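Local coordinates for protein Uly1 (Catenovulum maritimum, PDB 7DRQ) that probably cleaves the algal polysaccharide ulvan as a calcium-binding lyase of polysaccharide lyase family 24, built on a beta-propeller fold, at residues A[440-448]-A[458-466]; A[2-13]-A[469-480]. All coordinates share one frame; numbering follows the deposited sequence.

Contact 1. Residues A[440-448]-A[458-466]; sequences GSQSFQKGI and YYLLEKGGA
Tyr458 lays the edge of its ring against the carbonyl of Ile448, CD1 lying 3.4 Å from Ile448 O, while a water ties its OH to Gly447 O. One residue on, Tyr459 exchanges a pair of backbone hydrogen bonds with Ile448, and Ile448 CG1 rests on Tyr459 CB at 3.7 Å, the two side chains running alongside each other. Gly447 leaves room here: a CB on it would run into the ring of Tyr458 and into Leu460 CD2. Leu460 turns to the other face, where its CD1 sits 3.9 Å from the centroid of the Phe444 ring, almost exactly on the ring normal, a CH-pi contact. The ring can receive it because CG of Phe444 stands beside its own backbone N (chi1 -56°). An alanine in place of Phe444 would leave Leu460 CD1 without the ring beneath it and is likely to open a gap in the core. Leu461 bonds through its O to Gln445 N at 2.7 Å, and its CD2 lies against the extended chain of Gln445. Glu462 then reaches Gln442, whose NE2 meets OE2 at 3.0 Å from well above the carboxylate plane; a water between Ser443 N and OE2 adds a second grip. Lys463 N closes the pairing on Ser443 O at 2.8 Å. Two further waters link Gln445 OE1 to the turn at Gly464 and Gly465. This is the hairpin of strands 444-452 and 455-462, with strand 469-478 along the other edge of 455-462 and Leu414 of strand 408-415 packed against Phe444, Tyr458 and Leu460.

Contact 2. Residues A[2-13]-A[469-480]; sequences IKLEHEIKVTDQ and KRTTYLQIINLD
Asn478 ND2 donates to Glu5 OE2 at 2.8 Å, and Gln475 NE2 to Glu7 OE1 at 2.9 Å. Both amides come from above the carboxylate plane, with the oxygen lying close to the amide's own plane. Towards the other end Thr471 OG1 lies against Asp12 OD1, too close for the bond to be taken at face value, and Lys9, bent at chi3, brings NZ to Asp12 OD2 at 2.7 Å while its CG lies over a face of the Tyr473 ring. On the face of Glu7 and Gln475, Leu4 CD1 meets Ile477 CG1 at 3.6 Å; on the other face Ile8 CD1 meets Leu474 CD2 at 3.9 Å. Behind them stands an antiparallel backbone ladder interrupted by two classic beta bulges. In one, Glu5 N and His6 N share Ile476 O; in the other, Val10 and Thr11 face Thr472. Further out, Asn478 is braced by an Asx turn, OD1 accepting from Asp480 N, and Glu5 OE1 makes a salt bridge with Lys455. Tyr79 of strand 73-80 covers Ile8, Leu474 and Ile476. Two side-chain amides thus meet the carboxylates of Glu5 and Glu7 across the strands, while Lys9, paired with Asp12, and Lys455, paired with Glu5, would probably offset part of the negative charge.

Contacts 1 and 2, centres about 9 Å apart, lie in one four-stranded antiparallel sheet whose strands run 3-15, 469-478, 455-462, 444-452. Backbone bonds between the two inner strands join them: Leu460 N to Tyr473 O and Tyr458 N to Gln475 O, both probable hydrogen bonds at 2.8 Å. Along the chain the hairpin of contact 1 forms between residues only 10 apart, whereas contact 2 spans 456 residues and brings the N-terminal strand back beside the last one. One strand from the start of the chain thus completes a sheet otherwise made by its end, consistent with the ring closure, or velcro, of beta-propellers. Both contacts lie away from the calcium sites.

Contact 1. Residues A[440-448]-A[458-466]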
loop_
_atom_site.group_PDB
_atom_site.type_symbol
_atom_site.label_atom_id
_atom_site.label_comp_id
_atom_site.label_asym_id
_atom_site.label_seq_id
_atom_site.Cartn_x
_atom_site.Cartn_y
_atom_site.Cartn_z
ATOM N N GLY A 440 -12.174 10.960 26.335
ATOM C CA GLY A 440 -11.914 12.381 26.217
ATOM C C GLY A 440 -10.859 12.759 25.199
ATOM O O GLY A 440 -10.698 13.952 24.913
ATOM N N SER A 441 -10.120 11.789 24.668
ATOM C CA SER A 441 -9.196 12.051 23.578
ATOM C C SER A 441 -9.961 12.107 22.252
ATOM O O SER A 441 -11.159 11.833 22.183
ATOM C CB SER A 441 -8.105 10.976 23.545
ATOM O OG SER A 441 -8.680 9.684 23.475
ATOM N N GLN A 442 -9.245 12.447 21.181
ATOM C CA GLN A 442 -9.895 12.658 19.895
ATOM C C GLN A 442 -10.395 11.346 19.299
ATOM O O GLN A 442 -9.943 10.254 19.646
ATOM C CB GLN A 442 -8.937 13.317 18.907
ATOM C CG GLN A 442 -8.450 14.676 19.341
ATOM C CD GLN A 442 -7.259 15.105 18.547
ATOM O OE1 GLN A 442 -6.137 15.079 19.040
ATOM N NE2 GLN A 442 -7.484 15.475 17.294
ATOM N N SER A 443 -11.326 11.469 18.362
ATOM C CA SER A 443 -11.872 10.329 17.639
ATOM C C SER A 443 -11.413 10.388 16.193
ATOM O O SER A 443 -11.479 11.448 15.555
ATOM C CB SER A 443 -13.398 10.306 17.702
ATOM O OG SER A 443 -13.822 9.691 18.907
ATOM N N PHE A 444 -10.956 9.251 15.681
ATOM C CA PHE A 444 -10.443 9.159 14.325
ATOM C C PHE A 444 -11.270 8.163 13.522
ATOM O O PHE A 444 -11.844 7.213 14.066
ATOM C CB PHE A 444 -8.953 8.767 14.340
ATOM C CG PHE A 444 -8.106 9.707 15.162
ATOM C CD1 PHE A 444 -7.716 10.926 14.646
ATOM C CD2 PHE A 444 -7.752 9.388 16.464
ATOM C CE1 PHE A 444 -6.949 11.814 15.410
ATOM C CE2 PHE A 444 -6.990 10.261 17.236
ATOM C CZ PHE A 444 -6.585 11.475 16.702
ATOM N N GLN A 445 -11.319 8.411 12.216
ATOM C CA GLN A 445 -12.137 7.702 11.245
ATOM C C GLN A 445 -11.349 6.655 10.471
ATOM O O GLN A 445 -11.931 5.673 9.977
ATOM C CB GLN A 445 -12.714 8.735 10.269
ATOM C CG GLN A 445 -13.622 8.234 9.192
ATOM C CD GLN A 445 -14.449 9.373 8.624
ATOM O OE1 GLN A 445 -14.767 10.329 9.334
ATOM N NE2 GLN A 445 -14.788 9.287 7.343
ATOM N N LYS A 446 -10.040 6.846 10.373
ATOM C CA LYS A 446 -9.162 6.035 9.536
ATOM C C LYS A 446 -7.732 6.322 9.953
ATOM O O LYS A 446 -7.402 7.450 10.304
ATOM C CB LYS A 446 -9.373 6.369 8.053
ATOM C CG LYS A 446 -8.601 5.500 7.071
ATOM C CD LYS A 446 -8.738 6.059 5.647
ATOM C CE LYS A 446 -8.374 5.016 4.591
ATOM N NZ LYS A 446 -6.948 4.574 4.685
ATOM N N GLY A 447 -6.877 5.315 9.894
ATOM C CA GLY A 447 -5.465 5.560 10.142
ATOM C C GLY A 447 -4.614 4.611 9.336
ATOM O O GLY A 447 -5.048 3.506 8.996
ATOM N N ILE A 448 -3.403 5.057 8.997
ATOM C CA ILE A 448 -2.395 4.152 8.457
ATOM C C ILE A 448 -1.186 4.144 9.379
ATOM O O ILE A 448 -0.814 5.159 9.980
ATOM C CB ILE A 448 -1.973 4.483 7.007
ATOM C CG1 ILE A 448 -1.351 5.863 6.908
ATOM C CG2 ILE A 448 -3.152 4.311 6.035
ATOM C CD1 ILE A 448 -0.882 6.199 5.475
ATOM N N TYR A 458 1.350 6.931 13.618
ATOM C CA TYR A 458 -0.046 6.705 13.249
ATOM C C TYR A 458 -0.546 7.953 12.542
ATOM O O TYR A 458 -0.644 9.018 13.153
ATOM C CB TYR A 458 -0.890 6.394 14.488
ATOM C CG TYR A 458 -2.059 5.471 14.248
ATOM C CD1 TYR A 458 -2.399 5.046 12.970
ATOM C CD2 TYR A 458 -2.840 5.030 15.323
ATOM C CE1 TYR A 458 -3.467 4.189 12.770
ATOM C CE2 TYR A 458 -3.905 4.184 15.133
ATOM C CZ TYR A 458 -4.226 3.770 13.864
ATOM O OH TYR A 458 -5.297 2.919 13.709
ATOM N N TYR A 459 -0.877 7.801 11.272
ATOM C CA TYR A 459 -1.281 8.902 10.399
ATOM C C TYR A 459 -2.796 8.796 10.281
ATOM O O TYR A 459 -3.310 7.822 9.721
ATOM C CB TYR A 459 -0.549 8.756 9.062
ATOM C CG TYR A 459 -0.688 9.865 8.041
ATOM C CD1 TYR A 459 -1.307 11.073 8.335
ATOM C CD2 TYR A 459 -0.189 9.680 6.754
ATOM C CE1 TYR A 459 -1.421 12.080 7.367
ATOM C CE2 TYR A 459 -0.294 10.662 5.794
ATOM C CZ TYR A 459 -0.915 11.855 6.091
ATOM O OH TYR A 459 -0.998 12.804 5.090
ATOM N N LEU A 460 -3.508 9.777 10.818
ATOM C CA LEU A 460 -4.903 9.590 11.196
ATOM C C LEU A 460 -5.818 10.649 10.592
ATOM O O LEU A 460 -5.457 11.823 10.541
ATOM C CB LEU A 460 -5.030 9.642 12.723
ATOM C CG LEU A 460 -4.380 8.486 13.476
ATOM C CD1 LEU A 460 -3.991 8.913 14.888
ATOM C CD2 LEU A 460 -5.318 7.273 13.517
ATOM N N LEU A 461 -7.008 10.228 10.166
ATOM C CA LEU A 461 -8.080 11.128 9.741
ATOM C C LEU A 461 -9.036 11.352 10.913
ATOM O O LEU A 461 -9.587 10.389 11.458
ATOM C CB LEU A 461 -8.839 10.542 8.551
ATOM C CG LEU A 461 -10.111 11.265 8.085
ATOM C CD1 LEU A 461 -9.775 12.598 7.485
ATOM C CD2 LEU A 461 -10.849 10.405 7.056
ATOM N N GLU A 462 -9.238 12.610 11.295
ATOM C CA GLU A 462 -10.118 12.889 12.429
ATOM C C GLU A 462 -11.573 12.675 12.040
ATOM O O GLU A 462 -12.005 13.050 10.948
ATOM C CB GLU A 462 -9.913 14.318 12.943
ATOM C CG GLU A 462 -10.787 14.669 14.173
ATOM C CD GLU A 462 -10.336 15.966 14.858
ATOM O OE1 GLU A 462 -10.059 16.956 14.147
ATOM O OE2 GLU A 462 -10.243 15.990 16.111
ATOM N N LYS A 463 -12.328 12.064 12.951
ATOM C CA LYS A 463 -13.728 11.762 12.725
ATOM C C LYS A 463 -14.585 13.015 12.858
ATOM O O LYS A 463 -14.214 13.993 13.512
ATOM C CB LYS A 463 -14.218 10.713 13.718
ATOM C CG LYS A 463 -15.239 9.765 13.123
ATOM C CD LYS A 463 -15.351 8.502 13.948
ATOM C CE LYS A 463 -16.443 8.646 14.987
ATOM N NZ LYS A 463 -17.789 8.380 14.410
ATOM N N GLY A 464 -15.745 12.977 12.216
ATOM C CA GLY A 464 -16.723 14.033 12.373
ATOM C C GLY A 464 -16.567 15.198 11.428
ATOM O O GLY A 464 -17.319 16.176 11.547
ATOM N N GLY A 465 -15.621 15.140 10.500
ATOM C CA GLY A 465 -15.473 16.213 9.537
ATOM C C GLY A 465 -16.696 16.348 8.645
ATOM O O GLY A 465 -17.581 15.492 8.583
ATOM N N ALA A 466 -16.741 17.473 7.936
ATOM C CA ALA A 466 -17.796 17.731 6.971
ATOM C C ALA A 466 -17.183 18.215 5.664
ATOM O O ALA A 466 -16.104 18.819 5.646
ATOM C CB ALA A 466 -18.803 18.763 7.504
HETATM O O HOH W 1 -11.847 14.369 17.740
HETATM O O HOH W 2 -14.164 12.926 9.206
HETATM O O HOH W 3 -16.999 11.385 10.575
HETATM O O HOH W 4 -5.686 1.660 11.295
#

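Contact 2. Residues A[2-13]-A[469-480]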
loop_
_atom_site.group_PDB
_atom_site.type_symbol
_atom_site.label_atom_id
_atom_site.label_comp_id
_atom_site.label_asym_id
_atom_site.label_seq_id
_atom_site.Cartn_x
_atom_site.Cartn_y
_atom_site.Cartn_z
ATOM N N ILE A 2 3.577 1.219 26.833
ATOM C CA ILE A 2 3.435 1.924 25.567
ATOM C C ILE A 2 2.859 3.307 25.841
ATOM O O ILE A 2 1.872 3.446 26.572
ATOM C CB ILE A 2 2.545 1.109 24.619
ATOM C CG1 ILE A 2 3.275 -0.175 24.204
ATOM C CG2 ILE A 2 2.135 1.942 23.425
ATOM C CD1 ILE A 2 2.472 -1.040 23.276
ATOM N N LYS A 3 3.473 4.338 25.257
ATOM C CA LYS A 3 3.178 5.715 25.640
ATOM C C LYS A 3 3.022 6.592 24.406
ATOM O O LYS A 3 3.865 6.555 23.506
ATOM C CB LYS A 3 4.298 6.269 26.537
ATOM C CG LYS A 3 3.989 7.579 27.238
ATOM C CD LYS A 3 5.203 8.055 28.044
ATOM C CE LYS A 3 5.956 9.175 27.330
ATOM N NZ LYS A 3 7.434 9.122 27.575
ATOM N N LEU A 4 1.949 7.383 24.378
ATOM C CA LEU A 4 1.816 8.433 23.375
ATOM C C LEU A 4 2.827 9.536 23.672
ATOM O O LEU A 4 2.816 10.113 24.768
ATOM C CB LEU A 4 0.392 8.990 23.378
ATOM C CG LEU A 4 0.089 10.160 22.428
ATOM C CD1 LEU A 4 0.370 9.779 20.960
ATOM C CD2 LEU A 4 -1.350 10.623 22.576
ATOM N N GLU A 5 3.692 9.840 22.703
ATOM C CA GLU A 5 4.735 10.847 22.885
ATOM C C GLU A 5 4.428 12.177 22.212
ATOM O O GLU A 5 4.774 13.229 22.757
ATOM C CB GLU A 5 6.075 10.336 22.356
ATOM C CG GLU A 5 6.598 9.127 23.105
ATOM C CD GLU A 5 8.029 8.803 22.752
ATOM O OE1 GLU A 5 8.449 9.109 21.614
ATOM O OE2 GLU A 5 8.731 8.239 23.616
ATOM N N HIS A 6 3.813 12.161 21.030
ATOM C CA HIS A 6 3.575 13.381 20.271
ATOM C C HIS A 6 2.263 13.270 19.510
ATOM O O HIS A 6 1.896 12.188 19.044
ATOM C CB HIS A 6 4.722 13.664 19.295
ATOM C CG HIS A 6 6.050 13.845 19.964
ATOM N ND1 HIS A 6 7.005 12.853 20.014
ATOM C CD2 HIS A 6 6.575 14.904 20.627
ATOM C CE1 HIS A 6 8.062 13.293 20.676
ATOM N NE2 HIS A 6 7.825 14.534 21.063
ATOM N N GLU A 7 1.568 14.397 19.379
ATOM C CA GLU A 7 0.351 14.479 18.576
ATOM C C GLU A 7 0.406 15.785 17.799
ATOM O O GLU A 7 0.483 16.858 18.402
ATOM C CB GLU A 7 -0.892 14.407 19.460
ATOM C CG GLU A 7 -2.181 14.449 18.687
ATOM C CD GLU A 7 -3.305 13.767 19.427
ATOM O OE1 GLU A 7 -4.231 13.294 18.750
ATOM O OE2 GLU A 7 -3.261 13.716 20.685
ATOM N N ILE A 8 0.388 15.693 16.469
ATOM C CA ILE A 8 0.735 16.795 15.578
ATOM C C ILE A 8 -0.355 16.935 14.528
ATOM O O ILE A 8 -0.660 15.975 13.818
ATOM C CB ILE A 8 2.096 16.554 14.893
ATOM C CG1 ILE A 8 3.191 16.336 15.932
ATOM C CG2 ILE A 8 2.452 17.704 13.959
ATOM C CD1 ILE A 8 3.823 14.964 15.836
ATOM N N LYS A 9 -0.912 18.129 14.386
ATOM C CA LYS A 9 -1.867 18.330 13.307
ATOM C C LYS A 9 -1.108 18.469 11.995
ATOM O O LYS A 9 -0.099 19.175 11.912
ATOM C CB LYS A 9 -2.748 19.557 13.558
ATOM C CG LYS A 9 -3.723 19.830 12.429
ATOM C CD LYS A 9 -4.857 20.752 12.883
ATOM C CE LYS A 9 -4.505 22.215 12.710
ATOM N NZ LYS A 9 -5.653 23.101 13.119
ATOM N N VAL A 10 -1.556 17.748 10.977
ATOM C CA VAL A 10 -0.912 17.852 9.679
ATOM C C VAL A 10 -1.596 18.894 8.814
ATOM O O VAL A 10 -0.940 19.785 8.267
ATOM C CB VAL A 10 -0.885 16.476 8.996
ATOM C CG1 VAL A 10 -0.239 16.585 7.600
ATOM C CG2 VAL A 10 -0.128 15.488 9.872
ATOM N N THR A 11 -2.916 18.792 8.667
ATOM C CA THR A 11 -3.645 19.755 7.855
ATOM C C THR A 11 -5.111 19.712 8.244
ATOM O O THR A 11 -5.595 18.733 8.817
ATOM C CB THR A 11 -3.477 19.470 6.352
ATOM O OG1 THR A 11 -4.146 20.477 5.583
ATOM C CG2 THR A 11 -4.070 18.115 5.991
ATOM N N ASP A 12 -5.802 20.812 7.949
ATOM C CA ASP A 12 -7.252 20.878 8.004
ATOM C C ASP A 12 -7.863 20.830 6.616
ATOM O O ASP A 12 -9.073 21.047 6.469
ATOM C CB ASP A 12 -7.705 22.160 8.704
ATOM C CG ASP A 12 -7.435 22.145 10.187
ATOM O OD1 ASP A 12 -7.732 21.121 10.842
ATOM O OD2 ASP A 12 -6.917 23.162 10.699
ATOM N N GLN A 13 -7.050 20.557 5.591
ATOM C CA GLN A 13 -7.504 20.636 4.208
ATOM C C GLN A 13 -7.264 19.339 3.444
ATOM O O GLN A 13 -7.102 19.368 2.224
ATOM C CB GLN A 13 -6.819 21.792 3.485
ATOM C CG GLN A 13 -6.970 23.135 4.153
ATOM C CD GLN A 13 -7.132 24.247 3.140
ATOM O OE1 GLN A 13 -6.385 24.318 2.164
ATOM N NE2 GLN A 13 -8.118 25.118 3.359
ATOM N N LYS A 469 -12.988 18.687 2.752
ATOM C CA LYS A 469 -11.743 19.091 3.399
ATOM C C LYS A 469 -11.796 18.649 4.854
ATOM O O LYS A 469 -12.669 19.090 5.610
ATOM C CB LYS A 469 -11.526 20.605 3.313
ATOM C CG LYS A 469 -11.236 21.107 1.902
ATOM C CD LYS A 469 -11.284 22.635 1.838
ATOM C CE LYS A 469 -12.720 23.156 1.925
ATOM N NZ LYS A 469 -13.545 22.781 0.723
ATOM N N ARG A 470 -10.860 17.793 5.252
ATOM C CA ARG A 470 -10.884 17.211 6.588
ATOM C C ARG A 470 -9.528 17.382 7.251
ATOM O O ARG A 470 -8.547 17.808 6.630
ATOM C CB ARG A 470 -11.262 15.726 6.543
ATOM C CG ARG A 470 -12.520 15.429 5.749
ATOM C CD ARG A 470 -13.749 15.538 6.609
ATOM N NE ARG A 470 -14.996 15.482 5.848
ATOM C CZ ARG A 470 -15.859 14.469 5.891
ATOM N NH1 ARG A 470 -15.612 13.405 6.649
ATOM N NH2 ARG A 470 -16.980 14.528 5.189
ATOM N N THR A 471 -9.466 17.002 8.523
ATOM C CA THR A 471 -8.290 17.232 9.353
ATOM C C THR A 471 -7.573 15.914 9.609
ATOM O O THR A 471 -8.206 14.924 9.990
ATOM C CB THR A 471 -8.681 17.891 10.680
ATOM O OG1 THR A 471 -9.230 19.191 10.412
ATOM C CG2 THR A 471 -7.458 18.049 11.577
ATOM N N THR A 472 -6.255 15.908 9.409
ATOM C CA THR A 472 -5.435 14.745 9.693
ATOM C C THR A 472 -4.409 15.080 10.763
ATOM O O THR A 472 -3.997 16.233 10.926
ATOM C CB THR A 472 -4.699 14.227 8.441
ATOM O OG1 THR A 472 -3.929 15.294 7.897
ATOM C CG2 THR A 472 -5.696 13.756 7.402
ATOM N N TYR A 473 -3.994 14.039 11.476
ATOM C CA TYR A 473 -3.046 14.138 12.566
ATOM C C TYR A 473 -1.978 13.075 12.395
ATOM O O TYR A 473 -2.202 12.036 11.770
ATOM C CB TYR A 473 -3.718 13.928 13.925
ATOM C CG TYR A 473 -4.433 15.158 14.407
ATOM C CD1 TYR A 473 -5.732 15.421 14.015
ATOM C CD2 TYR A 473 -3.792 16.071 15.231
ATOM C CE1 TYR A 473 -6.389 16.564 14.446
ATOM C CE2 TYR A 473 -4.437 17.211 15.664
ATOM C CZ TYR A 473 -5.730 17.451 15.267
ATOM O OH TYR A 473 -6.376 18.593 15.702
ATOM N N LEU A 474 -0.826 13.340 12.998
ATOM C CA LEU A 474 0.213 12.345 13.199
ATOM C C LEU A 474 0.366 12.086 14.689
ATOM O O LEU A 474 0.551 13.030 15.469
ATOM C CB LEU A 474 1.550 12.820 12.629
ATOM C CG LEU A 474 2.780 12.017 13.082
ATOM C CD1 LEU A 474 2.714 10.573 12.567
ATOM C CD2 LEU A 474 4.087 12.695 12.617
ATOM N N GLN A 475 0.309 10.817 15.087
ATOM C CA GLN A 475 0.647 10.432 16.452
ATOM C C GLN A 475 1.928 9.611 16.454
ATOM O O GLN A 475 2.148 8.777 15.569
ATOM C CB GLN A 475 -0.480 9.640 17.119
ATOM C CG GLN A 475 -1.707 10.490 17.448
ATOM C CD GLN A 475 -2.703 9.763 18.323
ATOM O OE1 GLN A 475 -2.550 8.572 18.610
ATOM N NE2 GLN A 475 -3.744 10.477 18.748
ATOM N N ILE A 476 2.788 9.873 17.435
ATOM C CA ILE A 476 4.031 9.124 17.607
ATOM C C ILE A 476 3.925 8.416 18.950
ATOM O O ILE A 476 3.846 9.061 20.006
ATOM C CB ILE A 476 5.272 10.018 17.521
ATOM C CG1 ILE A 476 5.266 10.790 16.197
ATOM C CG2 ILE A 476 6.547 9.180 17.606
ATOM C CD1 ILE A 476 6.382 11.830 16.090
ATOM N N ILE A 477 3.885 7.089 18.903
ATOM C CA ILE A 477 3.605 6.259 20.063
ATOM C C ILE A 477 4.805 5.348 20.270
ATOM O O ILE A 477 5.208 4.619 19.355
ATOM C CB ILE A 477 2.307 5.454 19.886
ATOM C CG1 ILE A 477 1.080 6.387 19.854
ATOM C CG2 ILE A 477 2.159 4.436 20.998
ATOM C CD1 ILE A 477 -0.192 5.714 19.284
ATOM N N ASN A 478 5.395 5.418 21.458
ATOM C CA ASN A 478 6.559 4.609 21.787
ATOM C C ASN A 478 6.110 3.196 22.132
ATOM O O ASN A 478 5.325 2.999 23.065
ATOM C CB ASN A 478 7.315 5.238 22.960
ATOM C CG ASN A 478 8.714 4.701 23.100
ATOM O OD1 ASN A 478 8.938 3.497 23.004
ATOM N ND2 ASN A 478 9.674 5.593 23.325
ATOM N N LEU A 479 6.606 2.208 21.385
ATOM C CA LEU A 479 6.211 0.831 21.654
ATOM C C LEU A 479 6.963 0.213 22.825
ATOM O O LEU A 479 6.681 -0.939 23.175
ATOM C CB LEU A 479 6.394 -0.026 20.398
ATOM C CG LEU A 479 5.491 0.432 19.257
ATOM C CD1 LEU A 479 5.783 -0.333 17.961
ATOM C CD2 LEU A 479 4.045 0.256 19.656
ATOM N N ASP A 480 7.895 0.947 23.440
ATOM C CA ASP A 480 8.581 0.484 24.643
ATOM C C ASP A 480 9.256 -0.871 24.406
ATOM O O ASP A 480 9.072 -1.828 25.161
ATOM C CB ASP A 480 7.595 0.430 25.814
ATOM C CG ASP A 480 8.279 0.403 27.170
ATOM O OD1 ASP A 480 9.450 0.825 27.276
ATOM O OD2 ASP A 480 7.628 -0.056 28.126
#